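Local coordinates for protein MIX1 (Leishmania major, PDB 3HA4) that probably serves as a membrane-anchored scaffold of the mitochondrion that mediates protein-protein interactions and can form homodimers, at residues D95-K109 and I129-N142. Numbering follows the deposited sequence.
Sequences DEMRKEVLMQLLNVK and ISMAVDDLENMDLN
Leu105 and Leu136 meet through their CD1 methyls, each a knob in the other helix's hole, locking helix 94-109 against helix 123-137 in the antiparallel helix-turn-helix packing of a TPR-like fold. The short segments' axes approach to 9.6 Å, with their N-to-C directions 155° apart. Leu105 enters the hole formed by Ile129, Ala132, Val133 and Leu136, its CD1 lying 3.6 Å from Leu136 CD1. Leu136 sits among Arg98, Val101, Leu102 and Leu105, CD1 against the Leu102 backbone and CD2 towards Arg98 CG. Beside them, Leu102 crosses Val133 at about a right angle, Leu102 CD1 to Val133 CG1 at 3.7 Å, while its other methyl meets the bent carboxylate arm of Glu137.

Polar grips hold both ends of this apolar seam. Lys109 runs out extended, and its NZ is hydrogen-bonded to Ser130 OG at 2.8 Å; that hydroxyl also bonds to Glu126 O one turn back. At the other end, Arg98 bends at chi3 (125°) and turns NE onto Leu136 O at 3.2 Å; Met139 N reaches the same oxygen from the opposite face of its carbonyl plane, gripping this one acceptor twice. Met139 O lies over one guanidinium face, offset toward the rim, and Asp95 OD2 salt-bridges Arg98 NH1 in the guanidinium plane, 3.0 Å away.

Behind the seam, Trp69 touches both Leu105 and Ile129, and Pro72 and Thr76 of helix 70-81 back Leu105 and Leu136. Asp140 makes an Asx turn to Asn142 N, and Leu141 N gives Asp95 OD1 a nearly straight 3.0 Å bond, on its anti side but 29° out of the carboxylate plane.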
# COMPACT_ATOMS: atom_id res chain seq x y z
N ASP A 95 -4.98 -4.99 19.37
CA ASP A 95 -3.65 -5.51 19.54
C ASP A 95 -3.59 -6.92 19.06
O ASP A 95 -2.58 -7.39 18.70
CB ASP A 95 -3.20 -5.42 20.97
CG ASP A 95 -1.70 -5.39 21.11
OD1 ASP A 95 -1.10 -4.38 20.77
OD2 ASP A 95 -1.14 -6.37 21.56
N GLU A 96 -4.70 -7.59 18.99
CA GLU A 96 -4.67 -8.91 18.42
C GLU A 96 -4.59 -8.89 16.93
O GLU A 96 -3.99 -9.73 16.35
CB GLU A 96 -5.86 -9.72 18.87
CG GLU A 96 -5.67 -11.22 18.83
CD GLU A 96 -4.36 -11.70 19.45
OE1 GLU A 96 -4.03 -11.28 20.58
OE2 GLU A 96 -3.67 -12.50 18.81
N MET A 97 -5.21 -7.91 16.31
CA MET A 97 -5.14 -7.70 14.89
C MET A 97 -3.74 -7.36 14.45
O MET A 97 -3.31 -7.78 13.45
CB MET A 97 -6.09 -6.61 14.45
CG MET A 97 -6.20 -6.46 12.98
SD MET A 97 -7.09 -5.08 12.44
CE MET A 97 -6.56 -5.02 10.80
N ARG A 98 -3.08 -6.56 15.25
CA ARG A 98 -1.72 -6.16 15.08
C ARG A 98 -0.81 -7.34 15.00
O ARG A 98 0.06 -7.41 14.17
CB ARG A 98 -1.39 -5.34 16.30
CG ARG A 98 -0.09 -4.65 16.34
CD ARG A 98 0.35 -4.46 17.74
NE ARG A 98 1.65 -5.04 17.88
CZ ARG A 98 2.00 -5.92 18.79
NH1 ARG A 98 1.16 -6.31 19.68
NH2 ARG A 98 3.22 -6.39 18.78
N LYS A 99 -1.05 -8.28 15.88
CA LYS A 99 -0.28 -9.48 15.98
C LYS A 99 -0.48 -10.39 14.83
O LYS A 99 0.40 -11.09 14.47
CB LYS A 99 -0.64 -10.20 17.25
CG LYS A 99 0.02 -9.61 18.42
CD LYS A 99 -0.30 -10.34 19.66
CE LYS A 99 0.15 -9.57 20.85
NZ LYS A 99 -0.00 -10.30 22.11
N GLU A 100 -1.67 -10.37 14.26
CA GLU A 100 -1.97 -11.18 13.09
C GLU A 100 -1.39 -10.59 11.82
O GLU A 100 -0.84 -11.32 11.00
CB GLU A 100 -3.47 -11.36 12.94
CG GLU A 100 -4.09 -12.09 14.11
CD GLU A 100 -5.60 -12.09 14.06
OE1 GLU A 100 -6.18 -11.26 13.34
OE2 GLU A 100 -6.20 -12.94 14.76
N VAL A 101 -1.50 -9.28 11.66
CA VAL A 101 -0.89 -8.61 10.52
C VAL A 101 0.62 -8.82 10.56
O VAL A 101 1.25 -9.13 9.54
CB VAL A 101 -1.21 -7.11 10.49
CG1 VAL A 101 -0.56 -6.44 9.29
CG2 VAL A 101 -2.71 -6.91 10.45
N LEU A 102 1.20 -8.67 11.75
CA LEU A 102 2.61 -8.94 11.97
C LEU A 102 2.94 -10.38 11.53
O LEU A 102 3.80 -10.60 10.68
CB LEU A 102 3.00 -8.69 13.43
CG LEU A 102 4.38 -9.19 13.86
CD1 LEU A 102 5.48 -8.59 12.99
CD2 LEU A 102 4.66 -8.92 15.35
N MET A 103 2.21 -11.35 12.08
CA MET A 103 2.39 -12.75 11.70
C MET A 103 2.34 -13.00 10.18
O MET A 103 3.18 -13.73 9.64
CB MET A 103 1.36 -13.62 12.41
CG MET A 103 1.66 -15.11 12.34
SD MET A 103 0.43 -16.13 13.19
CE MET A 103 0.17 -15.17 14.68
N GLN A 104 1.36 -12.42 9.48
CA GLN A 104 1.29 -12.65 8.04
C GLN A 104 2.48 -12.04 7.28
O GLN A 104 3.00 -12.66 6.35
CB GLN A 104 -0.03 -12.18 7.44
CG GLN A 104 0.00 -12.08 5.93
CD GLN A 104 -1.36 -12.24 5.29
OE1 GLN A 104 -2.26 -12.82 5.88
NE2 GLN A 104 -1.51 -11.74 4.08
N LEU A 105 2.89 -10.84 7.67
CA LEU A 105 4.05 -10.19 7.05
C LEU A 105 5.29 -11.04 7.30
O LEU A 105 6.11 -11.21 6.40
CB LEU A 105 4.24 -8.76 7.58
CG LEU A 105 3.30 -7.72 6.95
CD1 LEU A 105 3.37 -6.40 7.69
CD2 LEU A 105 3.66 -7.53 5.51
N LEU A 106 5.41 -11.59 8.50
CA LEU A 106 6.54 -12.43 8.84
C LEU A 106 6.55 -13.71 8.01
O LEU A 106 7.63 -14.17 7.59
CB LEU A 106 6.60 -12.74 10.35
CG LEU A 106 7.04 -11.58 11.26
CD1 LEU A 106 6.99 -11.98 12.72
CD2 LEU A 106 8.45 -11.10 10.88
N ASN A 107 5.37 -14.29 7.77
CA ASN A 107 5.25 -15.48 6.92
C ASN A 107 5.74 -15.18 5.51
O ASN A 107 6.40 -15.99 4.90
CB ASN A 107 3.81 -16.03 6.85
CG ASN A 107 3.37 -16.75 8.13
OD1 ASN A 107 4.19 -17.23 8.91
ND2 ASN A 107 2.05 -16.80 8.35
N VAL A 108 5.40 -14.00 5.00
CA VAL A 108 5.82 -13.63 3.65
C VAL A 108 7.34 -13.42 3.58
O VAL A 108 8.00 -13.86 2.65
CB VAL A 108 5.12 -12.35 3.16
CG1 VAL A 108 5.74 -11.87 1.87
CG2 VAL A 108 3.61 -12.59 3.01
N LYS A 109 7.86 -12.72 4.58
CA LYS A 109 9.27 -12.37 4.63
C LYS A 109 10.15 -13.62 4.68
O LYS A 109 11.21 -13.66 4.07
CB LYS A 109 9.54 -11.45 5.83
CG LYS A 109 11.01 -11.35 6.21
CD LYS A 109 11.32 -10.16 7.11
CE LYS A 109 12.80 -10.13 7.46
NZ LYS A 109 13.15 -9.07 8.44
N ILE A 129 8.79 -4.63 4.09
CA ILE A 129 8.14 -5.53 4.99
C ILE A 129 8.84 -5.59 6.31
O ILE A 129 8.23 -5.72 7.32
CB ILE A 129 8.10 -6.93 4.38
CG1 ILE A 129 7.19 -6.95 3.18
CG2 ILE A 129 7.64 -7.95 5.36
CD1 ILE A 129 7.16 -8.21 2.53
N SER A 130 10.14 -5.48 6.31
CA SER A 130 10.87 -5.42 7.53
C SER A 130 10.60 -4.15 8.28
O SER A 130 10.57 -4.13 9.47
CB SER A 130 12.34 -5.52 7.23
OG SER A 130 12.66 -6.78 6.82
N MET A 131 10.42 -3.08 7.56
CA MET A 131 10.09 -1.81 8.11
C MET A 131 8.71 -1.84 8.69
O MET A 131 8.51 -1.34 9.74
CB MET A 131 10.21 -0.75 7.04
CG MET A 131 9.81 0.60 7.48
SD MET A 131 10.45 1.82 6.41
CE MET A 131 11.52 0.82 5.48
N ALA A 132 7.77 -2.46 8.01
CA ALA A 132 6.42 -2.59 8.55
C ALA A 132 6.42 -3.50 9.78
O ALA A 132 5.70 -3.26 10.75
CB ALA A 132 5.46 -3.11 7.49
N VAL A 133 7.24 -4.55 9.72
CA VAL A 133 7.38 -5.48 10.83
C VAL A 133 7.85 -4.76 12.09
O VAL A 133 7.26 -4.93 13.16
CB VAL A 133 8.33 -6.64 10.47
CG1 VAL A 133 8.74 -7.41 11.71
CG2 VAL A 133 7.66 -7.57 9.48
N ASP A 134 8.89 -3.94 11.94
CA ASP A 134 9.38 -3.07 13.03
C ASP A 134 8.26 -2.22 13.58
O ASP A 134 8.06 -2.14 14.79
CB ASP A 134 10.49 -2.13 12.54
CG ASP A 134 11.85 -2.77 12.51
OD1 ASP A 134 11.97 -3.97 12.86
OD2 ASP A 134 12.80 -2.06 12.12
N ASP A 135 7.55 -1.55 12.67
CA ASP A 135 6.44 -0.69 13.07
C ASP A 135 5.48 -1.48 13.95
O ASP A 135 5.13 -1.04 15.04
CB ASP A 135 5.74 -0.12 11.84
CG ASP A 135 6.50 1.02 11.21
OD1 ASP A 135 7.33 1.61 11.93
OD2 ASP A 135 6.28 1.33 10.03
N LEU A 136 5.09 -2.66 13.48
CA LEU A 136 4.16 -3.48 14.24
C LEU A 136 4.78 -3.85 15.57
O LEU A 136 4.18 -3.62 16.62
CB LEU A 136 3.75 -4.71 13.43
CG LEU A 136 2.91 -4.34 12.20
CD1 LEU A 136 2.81 -5.49 11.17
CD2 LEU A 136 1.52 -3.86 12.67
N GLU A 137 5.95 -4.43 15.55
CA GLU A 137 6.64 -4.77 16.76
C GLU A 137 6.72 -3.61 17.76
O GLU A 137 6.59 -3.81 18.94
CB GLU A 137 8.02 -5.32 16.43
CG GLU A 137 8.06 -6.65 15.74
CD GLU A 137 7.89 -7.76 16.69
OE1 GLU A 137 7.62 -7.48 17.82
OE2 GLU A 137 8.00 -8.91 16.31
N ASN A 138 6.91 -2.40 17.27
CA ASN A 138 7.05 -1.23 18.14
C ASN A 138 5.72 -0.69 18.67
O ASN A 138 5.69 0.24 19.48
CB ASN A 138 7.85 -0.14 17.43
CG ASN A 138 9.35 -0.32 17.59
OD1 ASN A 138 9.82 -0.65 18.68
ND2 ASN A 138 10.10 -0.11 16.52
N MET A 139 4.64 -1.31 18.24
CA MET A 139 3.31 -0.80 18.48
C MET A 139 2.66 -1.56 19.63
O MET A 139 2.80 -2.79 19.72
CB MET A 139 2.49 -1.00 17.20
CG MET A 139 1.34 -0.07 16.99
SD MET A 139 0.55 -0.41 15.39
CE MET A 139 1.82 0.14 14.24
N ASP A 140 1.98 -0.84 20.51
CA ASP A 140 1.06 -1.44 21.48
C ASP A 140 -0.28 -0.70 21.43
O ASP A 140 -0.36 0.51 21.65
CB ASP A 140 1.63 -1.45 22.90
CG ASP A 140 0.79 -2.28 23.87
OD1 ASP A 140 -0.37 -2.63 23.53
OD2 ASP A 140 1.28 -2.59 24.97
N LEU A 141 -1.34 -1.45 21.11
CA LEU A 141 -2.64 -0.88 20.83
C LEU A 141 -3.66 -1.27 21.90
O LEU A 141 -4.87 -1.10 21.73
CB LEU A 141 -3.13 -1.35 19.46
CG LEU A 141 -2.16 -1.05 18.31
CD1 LEU A 141 -2.58 -1.76 17.04
CD2 LEU A 141 -2.04 0.45 18.07
N ASN A 142 -3.16 -1.81 23.01
CA ASN A 142 -4.02 -2.03 24.17
C ASN A 142 -4.37 -0.68 24.79
O ASN A 142 -3.57 0.26 24.75
CB ASN A 142 -3.33 -2.94 25.19
CG ASN A 142 -3.24 -4.39 24.71
OD1 ASN A 142 -4.25 -5.07 24.50
ND2 ASN A 142 -2.01 -4.88 24.55